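Local coordinates for glyoxalase family protein, putative (Bacillus anthracis, PDB 2QQZ) that is of unknown function but belongs to the glyoxalase/bleomycin resistance/dioxygenase superfamily, whose members share a fold of paired beta-alpha-beta-beta-beta modules, at residues Y79-D84 against F121-N126; V14-P19 against F115-E120. All coordinates share one frame; numbering follows the deposited sequence.

Contact 1. Residues Y79-D84 against F121-N126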
ATOM      1  N   TYR A  79       1.720  -6.224  -8.813  1.00 35.42           N
ATOM      2  CA  TYR A  79       1.503  -7.325  -9.751  1.00 37.41           C
ATOM      3  C   TYR A  79       2.370  -7.052 -10.978  1.00 37.13           C
ATOM      4  O   TYR A  79       2.364  -5.900 -11.528  1.00 38.24           O
ATOM      5  CB  TYR A  79       0.019  -7.481 -10.142  1.00 37.77           C
ATOM      6  CG  TYR A  79      -0.224  -8.846 -10.796  1.00 39.27           C
ATOM      7  CD1 TYR A  79      -0.619  -9.938 -10.015  1.00 39.16           C
ATOM      8  CD2 TYR A  79       0.039  -9.067 -12.161  1.00 38.62           C
ATOM      9  CE1 TYR A  79      -0.817 -11.191 -10.580  1.00 37.67           C
ATOM     10  CE2 TYR A  79      -0.140 -10.363 -12.742  1.00 35.79           C
ATOM     11  CZ  TYR A  79      -0.583 -11.395 -11.920  1.00 38.45           C
ATOM     12  OH  TYR A  79      -0.775 -12.666 -12.391  1.00 39.83           O
ATOM     13  N   VAL A  80       3.108  -8.097 -11.390  1.00 37.34           N
ATOM     14  CA  VAL A  80       4.082  -8.061 -12.503  1.00 37.64           C
ATOM     15  C   VAL A  80       3.761  -9.103 -13.622  1.00 38.61           C
ATOM     16  O   VAL A  80       3.559 -10.276 -13.333  1.00 35.98           O
ATOM     17  CB  VAL A  80       5.542  -8.240 -11.929  1.00 39.07           C
ATOM     18  CG1 VAL A  80       6.536  -8.402 -12.990  1.00 41.16           C
ATOM     19  CG2 VAL A  80       5.928  -7.032 -10.996  1.00 41.06           C
ATOM     20  N   LEU A  81       3.694  -8.680 -14.895  1.00 35.67           N
ATOM     21  CA  LEU A  81       3.676  -9.628 -16.012  1.00 38.05           C
ATOM     22  C   LEU A  81       5.071 -10.174 -16.257  1.00 38.82           C
ATOM     23  O   LEU A  81       6.038  -9.388 -16.270  1.00 39.98           O
ATOM     24  CB  LEU A  81       3.253  -8.908 -17.269  1.00 38.15           C
ATOM     25  CG  LEU A  81       1.777  -8.807 -17.569  1.00 41.69           C
ATOM     26  CD1 LEU A  81       1.563  -8.048 -18.946  1.00 39.55           C
ATOM     27  CD2 LEU A  81       1.193 -10.219 -17.657  1.00 41.69           C
ATOM     28  N   LYS A  82       5.206 -11.499 -16.437  1.00 38.83           N
ATOM     29  CA  LYS A  82       6.484 -12.096 -16.855  1.00 39.78           C
ATOM     30  C   LYS A  82       7.520 -11.852 -15.762  1.00 40.28           C
ATOM     31  O   LYS A  82       8.626 -11.399 -16.028  1.00 40.89           O
ATOM     32  CB  LYS A  82       6.930 -11.493 -18.207  1.00 40.92           C
ATOM     33  CG  LYS A  82       7.808 -12.373 -19.078  1.00 42.75           C
ATOM     34  CD  LYS A  82       7.023 -13.052 -20.081  1.00 42.46           C
ATOM     35  CE  LYS A  82       7.740 -14.285 -20.609  1.00 45.69           C
ATOM     36  NZ  LYS A  82       8.856 -14.003 -21.562  1.00 47.16           N
ATOM     37  N   ILE A  83       7.135 -12.121 -14.513  1.00 39.02           N
ATOM     38  CA  ILE A  83       7.970 -11.821 -13.353  1.00 39.85           C
ATOM     39  C   ILE A  83       9.411 -12.383 -13.416  1.00 40.32           C
ATOM     40  O   ILE A  83      10.335 -11.736 -12.918  1.00 40.48           O
ATOM     41  CB  ILE A  83       7.286 -12.314 -12.030  1.00 39.04           C
ATOM     42  CG1 ILE A  83       8.006 -11.750 -10.827  1.00 38.92           C
ATOM     43  CG2 ILE A  83       7.186 -13.852 -11.986  1.00 39.25           C
ATOM     44  CD1 ILE A  83       7.055 -11.503  -9.635  1.00 39.33           C
ATOM     45  N   ASP A  84       9.518 -13.571 -14.022  0.50 40.94           N
ATOM     46  CA  ASP A  84      10.756 -14.263 -14.274  0.50 41.98           C
ATOM     47  C   ASP A  84      11.757 -13.296 -14.893  0.50 41.84           C
ATOM     48  O   ASP A  84      12.829 -13.030 -14.337  0.50 42.22           O
ATOM     49  CB  ASP A  84      10.513 -15.510 -15.170  0.50 42.54           C
ATOM     50  CG  ASP A  84       9.360 -15.320 -16.251  0.50 44.00           C
ATOM     51  OD1 ASP A  84       8.192 -15.055 -15.867  0.50 44.52           O
ATOM     52  OD2 ASP A  84       9.615 -15.513 -17.478  0.50 43.24           O
ATOM     53  N   PHE A 121       7.110  -7.885  -5.368  1.00 36.80           N
ATOM     54  CA  PHE A 121       6.631  -8.147  -6.716  1.00 37.89           C
ATOM     55  C   PHE A 121       6.093  -9.568  -6.793  1.00 39.14           C
ATOM     56  O   PHE A 121       6.723 -10.522  -6.259  1.00 38.74           O
ATOM     57  CB  PHE A 121       7.759  -7.895  -7.692  1.00 37.57           C
ATOM     58  CG  PHE A 121       8.271  -6.476  -7.648  1.00 38.97           C
ATOM     59  CD1 PHE A 121       7.500  -5.422  -8.151  1.00 39.19           C
ATOM     60  CD2 PHE A 121       9.496  -6.184  -7.070  1.00 38.62           C
ATOM     61  CE1 PHE A 121       7.966  -4.120  -8.128  1.00 38.61           C
ATOM     62  CE2 PHE A 121       9.938  -4.889  -7.025  1.00 38.50           C
ATOM     63  CZ  PHE A 121       9.170  -3.860  -7.556  1.00 39.29           C
HETATM   64  N   MSE A 122       4.906  -9.728  -7.406  1.00 38.39           N
HETATM   65  CA  MSE A 122       4.284 -11.043  -7.520  1.00 39.95           C
HETATM   66  C   MSE A 122       3.560 -11.273  -8.856  1.00 37.18           C
HETATM   67  O   MSE A 122       3.130 -10.328  -9.468  1.00 35.61           O
HETATM   68  CB  MSE A 122       3.233 -11.210  -6.445  1.00 38.41           C
HETATM   69  CG  MSE A 122       2.189 -10.099  -6.465  1.00 42.12           C
HETATM   70 SE   MSE A 122       0.784 -10.726  -5.244  0.72 51.16          SE
HETATM   71  CE  MSE A 122      -0.252 -11.842  -6.530  1.00 50.83           C
ATOM     72  N   GLU A 123       3.412 -12.545  -9.248  1.00 36.51           N
ATOM     73  CA  GLU A 123       2.553 -12.923 -10.361  1.00 38.19           C
ATOM     74  C   GLU A 123       1.932 -14.270 -10.065  1.00 39.83           C
ATOM     75  O   GLU A 123       2.580 -15.137  -9.473  1.00 38.69           O
ATOM     76  CB  GLU A 123       3.387 -12.948 -11.655  1.00 37.70           C
ATOM     77  CG  GLU A 123       2.556 -13.122 -12.922  1.00 37.28           C
ATOM     78  CD  GLU A 123       3.397 -13.211 -14.167  1.00 38.55           C
ATOM     79  OE1 GLU A 123       4.592 -13.574 -14.081  1.00 38.46           O
ATOM     80  OE2 GLU A 123       2.858 -12.942 -15.261  1.00 38.92           O
ATOM     81  N   ASN A 124       0.669 -14.468 -10.436  1.00 41.75           N
ATOM     82  CA  ASN A 124       0.126 -15.828 -10.376  1.00 44.57           C
ATOM     83  C   ASN A 124       0.872 -16.794 -11.288  1.00 46.01           C
ATOM     84  O   ASN A 124       1.319 -16.426 -12.401  1.00 45.10           O
ATOM     85  CB  ASN A 124      -1.360 -15.825 -10.691  1.00 45.23           C
ATOM     86  CG  ASN A 124      -2.115 -14.897  -9.774  1.00 48.04           C
ATOM     87  OD1 ASN A 124      -1.820 -14.816  -8.588  1.00 53.92           O
ATOM     88  ND2 ASN A 124      -3.059 -14.157 -10.321  1.00 52.42           N
ATOM     89  N   LYS A 125       1.031 -18.018 -10.810  1.00 47.88           N
ATOM     90  CA  LYS A 125       1.539 -19.091 -11.657  1.00 51.59           C
ATOM     91  C   LYS A 125       0.490 -19.475 -12.713  1.00 53.43           C
ATOM     92  O   LYS A 125      -0.704 -19.446 -12.461  1.00 53.51           O
ATOM     93  CB  LYS A 125       1.903 -20.322 -10.832  1.00 51.94           C
ATOM     94  CG  LYS A 125       3.166 -20.193 -10.018  1.00 54.76           C
ATOM     95  CD  LYS A 125       3.824 -21.562  -9.834  1.00 59.47           C
ATOM     96  CE  LYS A 125       5.090 -21.455  -8.990  1.00 63.45           C
ATOM     97  NZ  LYS A 125       4.947 -21.966  -7.585  1.00 65.95           N
ATOM     98  N   ASN A 126       0.953 -19.824 -13.905  1.00 57.36           N
ATOM     99  CA  ASN A 126       0.086 -20.324 -15.002  1.00 60.30           C
ATOM    100  C   ASN A 126      -0.193 -21.847 -14.914  1.00 61.41           C
ATOM    101  O   ASN A 126       0.740 -22.673 -14.846  1.00 62.19           O
ATOM    102  CB  ASN A 126       0.697 -20.002 -16.390  1.00 61.45           C
ATOM    103  CG  ASN A 126       0.898 -18.501 -16.622  1.00 64.10           C
ATOM    104  OD1 ASN A 126       1.323 -17.757 -15.719  1.00 67.18           O
ATOM    105  ND2 ASN A 126       0.579 -18.048 -17.845  1.00 68.97           N
TER
HETATM  106  O   HOH W   1       0.221 -12.965 -15.071  1.00 42.65           O
HETATM  107  O   HOH W   2       5.534 -15.340 -15.716  1.00 50.13           O
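The turn between strand 76-80 and helix 83-92 of this glyoxalase-type fold is held by Glu123: Tyr79 and Val80 end the strand, which is outermost in its own chain, the helix starts right after Lys82, and the carboxylate of Glu123, on the parallel neighbour strand, takes the amides at that start. It accepts Lys82 N at OE2 and Ile83 N at OE1, the latter bond 3.0 Å long and nearly straight at 173°. Both donors come from above the carboxylate plane, and the two amides and the helix N terminus would probably favour the ionised acid. Glu123 sends CG anti to its backbone N (chi1 -171°) and stays extended beyond it, so that the length of a glutamate carries the carboxylate from the strand to the helix.

Tyr79 and Met122 pair in parallel, and Val80 N donates a hydrogen bond to Met122 O (2.9 Å). Met122 O also lies 3.8 Å above one face of the Tyr79 ring, toward its rim, and Tyr79 OH accepts Asn124 N at 3.0 Å. A water bridges that OH to Glu123 OE2. The apolar end is filled by branched chains: Val80 CG2 meets Phe121 CD1 at 3.6 Å, while Ile83 CD1 reaches Met122 CA.

Ile83 also packs on Ile107 and Phe109 of strand 106-112, Phe121 sets its ring edge-to-face with Phe86 of the helix, and Tyr79 and Val80 continue the sheet into an antiparallel strand of the second subunit.

Contact 2. Residues V14-P19 against F115-E120; sequences VQVAAP and FGNRIE. With SO4 (sulfate ion), chain D.
The two beta-alpha-beta-beta-beta modules of this glyoxalase-type fold meet here: the end of strand 8-18, from the first sheet, faces the turn that leads into strand 118-124 of the second. No backbone bridge joins the segments, so side chains span the gap. Asn117 does the polar work. Its ND2 donates to Ala17 O at 2.8 Å, nearly along the C=O axis (172°), with the carbonyl oxygen 20° out of the amide plane; CG, anti to the carbonyl carbon (chi1 -59°), sends the amide across to the strand. An asparagine suits this buried place because it offers donor and acceptor together: ND2 also bonds Asp113, and OD1 takes Ala71 N and a water that in turn accepts Ala17 N. The amide is thus gripped at both ends, which fixes its rotation. Val16 CG1 lies against ND2 at 3.3 Å, the two side chains passing in opposite directions.

Phe115 supplies the apolar half. Ala18 CB sits over one face of its ring, 4.0 Å from the centroid in a CH-pi contact, where a small methyl lets the ring come close to the strand. Pro19 CD approaches the same ring obliquely, 3.6 Å from CD1, and Ala26 of helix 23-33 also touches it. Gly116 makes the turn with a positive phi, easily adopted by glycine.

Beyond the junction, Arg118 makes a cation-pi interaction with Tyr110 and turns its guanidinium edge to a sulfate, probably from the crystallisation liquor: NH1 and NH2 both donate to the single sulfate oxygen O1, at 3.1 and 3.2 Å.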
ATOM      1  N   VAL A  14      -0.463   4.031  -2.751  0.50 38.29           N
ATOM      2  CA  VAL A  14       0.247   3.827  -1.499  0.50 38.42           C
ATOM      3  C   VAL A  14       1.277   4.942  -1.328  0.50 38.23           C
ATOM      4  O   VAL A  14       1.935   5.381  -2.291  0.50 38.69           O
ATOM      5  CB  VAL A  14       0.944   2.425  -1.423  0.50 38.50           C
ATOM      6  CG1 VAL A  14      -0.097   1.355  -1.366  0.50 40.55           C
ATOM      7  CG2 VAL A  14       1.917   2.183  -2.642  0.50 35.81           C
ATOM      8  N   GLN A  15       1.370   5.429  -0.104  1.00 38.58           N
ATOM      9  CA  GLN A  15       2.348   6.428   0.222  1.00 39.56           C
ATOM     10  C   GLN A  15       3.522   5.720   0.898  1.00 38.68           C
ATOM     11  O   GLN A  15       3.347   5.094   1.931  1.00 38.93           O
ATOM     12  CB  GLN A  15       1.730   7.519   1.111  1.00 39.86           C
ATOM     13  CG  GLN A  15       2.880   8.398   1.625  1.00 47.18           C
ATOM     14  CD  GLN A  15       2.598   9.839   1.535  1.00 54.50           C
ATOM     15  OE1 GLN A  15       2.308  10.363   0.464  1.00 60.34           O
ATOM     16  NE2 GLN A  15       2.670  10.507   2.659  1.00 56.32           N
ATOM     17  N   VAL A  16       4.714   5.810   0.303  1.00 39.53           N
ATOM     18  CA  VAL A  16       5.980   5.217   0.825  1.00 39.58           C
ATOM     19  C   VAL A  16       6.851   6.374   1.333  1.00 40.03           C
ATOM     20  O   VAL A  16       6.965   7.400   0.667  1.00 40.95           O
ATOM     21  CB  VAL A  16       6.692   4.492  -0.331  1.00 41.44           C
ATOM     22  CG1 VAL A  16       8.113   4.015   0.027  1.00 41.74           C
ATOM     23  CG2 VAL A  16       5.819   3.316  -0.822  1.00 43.04           C
ATOM     24  N   ALA A  17       7.418   6.239   2.524  1.00 37.71           N
ATOM     25  CA  ALA A  17       8.141   7.375   3.107  1.00 38.52           C
ATOM     26  C   ALA A  17       9.607   7.307   2.667  1.00 37.52           C
ATOM     27  O   ALA A  17      10.099   6.223   2.293  1.00 37.48           O
ATOM     28  CB  ALA A  17       8.002   7.364   4.586  1.00 38.40           C
ATOM     29  N   ALA A  18      10.285   8.449   2.737  1.00 37.32           N
ATOM     30  CA  ALA A  18      11.670   8.587   2.336  1.00 38.03           C
ATOM     31  C   ALA A  18      12.211   9.833   2.999  1.00 38.32           C
ATOM     32  O   ALA A  18      11.439  10.706   3.451  1.00 39.00           O
ATOM     33  CB  ALA A  18      11.747   8.701   0.820  1.00 37.90           C
ATOM     34  N   PRO A  19      13.539   9.938   3.102  1.00 38.44           N
ATOM     35  CA  PRO A  19      14.033  11.158   3.728  1.00 38.54           C
ATOM     36  C   PRO A  19      13.995  12.431   2.865  1.00 38.93           C
ATOM     37  O   PRO A  19      13.897  12.367   1.631  1.00 37.20           O
ATOM     38  CB  PRO A  19      15.488  10.813   4.076  1.00 39.82           C
ATOM     39  CG  PRO A  19      15.876   9.694   3.152  1.00 40.91           C
ATOM     40  CD  PRO A  19      14.608   8.980   2.760  1.00 37.59           C
ATOM     41  N   PHE A 115      15.997   3.464   0.232  1.00 40.19           N
ATOM     42  CA  PHE A 115      15.860   4.059   1.583  1.00 40.59           C
ATOM     43  C   PHE A 115      15.589   2.956   2.597  1.00 41.32           C
ATOM     44  O   PHE A 115      15.448   3.222   3.793  1.00 41.28           O
ATOM     45  CB  PHE A 115      14.721   5.086   1.617  1.00 41.68           C
ATOM     46  CG  PHE A 115      14.686   5.944   0.387  1.00 42.09           C
ATOM     47  CD1 PHE A 115      15.752   6.843   0.124  1.00 43.22           C
ATOM     48  CD2 PHE A 115      13.681   5.785  -0.554  1.00 40.11           C
ATOM     49  CE1 PHE A 115      15.779   7.592  -1.064  1.00 43.06           C
ATOM     50  CE2 PHE A 115      13.687   6.557  -1.793  1.00 40.40           C
ATOM     51  CZ  PHE A 115      14.733   7.433  -2.028  1.00 42.84           C
ATOM     52  N   GLY A 116      15.567   1.714   2.107  1.00 39.72           N
ATOM     53  CA  GLY A 116      15.412   0.578   2.952  1.00 39.50           C
ATOM     54  C   GLY A 116      13.962   0.103   3.089  1.00 38.10           C
ATOM     55  O   GLY A 116      13.717  -0.793   3.897  1.00 39.24           O
ATOM     56  N   ASN A 117      13.015   0.699   2.364  1.00 37.22           N
ATOM     57  CA  ASN A 117      11.607   0.191   2.343  1.00 37.33           C
ATOM     58  C   ASN A 117      11.515  -1.111   1.524  1.00 37.72           C
ATOM     59  O   ASN A 117      12.094  -1.195   0.420  1.00 37.75           O
ATOM     60  CB  ASN A 117      10.628   1.199   1.707  1.00 36.14           C
ATOM     61  CG  ASN A 117      10.609   2.519   2.418  1.00 39.36           C
ATOM     62  OD1 ASN A 117      10.269   2.596   3.603  1.00 37.36           O
ATOM     63  ND2 ASN A 117      10.939   3.577   1.688  1.00 35.82           N
ATOM     64  N   ARG A 118      10.856  -2.108   2.098  1.00 37.95           N
ATOM     65  CA  ARG A 118      10.508  -3.357   1.383  1.00 39.12           C
ATOM     66  C   ARG A 118       9.386  -3.123   0.359  1.00 39.02           C
ATOM     67  O   ARG A 118       8.364  -2.464   0.651  1.00 38.67           O
ATOM     68  CB  ARG A 118      10.057  -4.398   2.364  1.00 39.56           C
ATOM     69  CG  ARG A 118       9.553  -5.705   1.732  1.00 42.02           C
ATOM     70  CD  ARG A 118       9.700  -6.855   2.790  1.00 42.79           C
ATOM     71  NE  ARG A 118      11.099  -7.322   2.820  1.00 46.55           N
ATOM     72  CZ  ARG A 118      11.515  -8.461   3.390  1.00 48.83           C
ATOM     73  NH1 ARG A 118      10.653  -9.256   4.028  1.00 47.11           N
ATOM     74  NH2 ARG A 118      12.803  -8.776   3.375  1.00 47.63           N
ATOM     75  N   ILE A 119       9.572  -3.693  -0.823  1.00 38.79           N
ATOM     76  CA  ILE A 119       8.585  -3.684  -1.916  1.00 38.70           C
ATOM     77  C   ILE A 119       8.518  -5.157  -2.346  1.00 39.41           C
ATOM     78  O   ILE A 119       9.576  -5.808  -2.432  1.00 38.26           O
ATOM     79  CB  ILE A 119       9.130  -2.910  -3.157  1.00 38.70           C
ATOM     80  CG1 ILE A 119       9.406  -1.463  -2.775  1.00 44.15           C
ATOM     81  CG2 ILE A 119       8.154  -3.024  -4.359  1.00 41.02           C
ATOM     82  CD1 ILE A 119       8.168  -0.699  -2.261  1.00 48.52           C
ATOM     83  N   GLU A 120       7.310  -5.649  -2.625  1.00 37.97           N
ATOM     84  CA  GLU A 120       7.112  -7.001  -3.118  1.00 37.31           C
ATOM     85  C   GLU A 120       6.588  -6.976  -4.547  1.00 36.97           C
ATOM     86  O   GLU A 120       5.796  -6.080  -4.928  1.00 37.47           O
ATOM     87  CB  GLU A 120       6.097  -7.683  -2.238  1.00 39.03           C
ATOM     88  CG  GLU A 120       5.651  -9.101  -2.796  1.00 42.39           C
ATOM     89  CD  GLU A 120       4.556  -9.685  -1.952  1.00 47.84           C
ATOM     90  OE1 GLU A 120       4.398  -9.211  -0.781  1.00 48.40           O
ATOM     91  OE2 GLU A 120       3.827 -10.586  -2.466  1.00 50.88           O
TER
HETATM   92  S   SO4 D 125      12.667 -11.424   6.420  0.75 46.25           S
HETATM   93  O1  SO4 D 125      12.527 -11.496   4.982  0.75 48.08           O
HETATM   94  O2  SO4 D 125      11.432 -11.732   7.114  0.75 43.77           O
HETATM   95  O3  SO4 D 125      13.708 -12.398   6.745  0.75 53.15           O
HETATM   96  O4  SO4 D 125      13.132 -10.129   6.852  0.75 49.41           O
HETATM   97  O   HOH W   3       7.798   3.706   3.919  1.00 25.30           O

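From the N terminus, the chain first lays down 14-19 in strand 8-18 and completes the first sheet. It enters the second sheet by strand 76-80, whose end and following turn form 79-84, runs through helix 83-92 and returns by strands 98-100 and 106-112 to 115-120 and 121-126. Contact 2 closes a loop of 95 residues and joins the two sheets; contact 1 closes one of 36 and stays with the second sheet and its helix. The loops cross, since 79-84 falls inside the span of contact 2 while 121-126 follows it. Strand 118-124 serves both, and the contact centres lie about 21 Å apart. Both contacts also touch the second subunit.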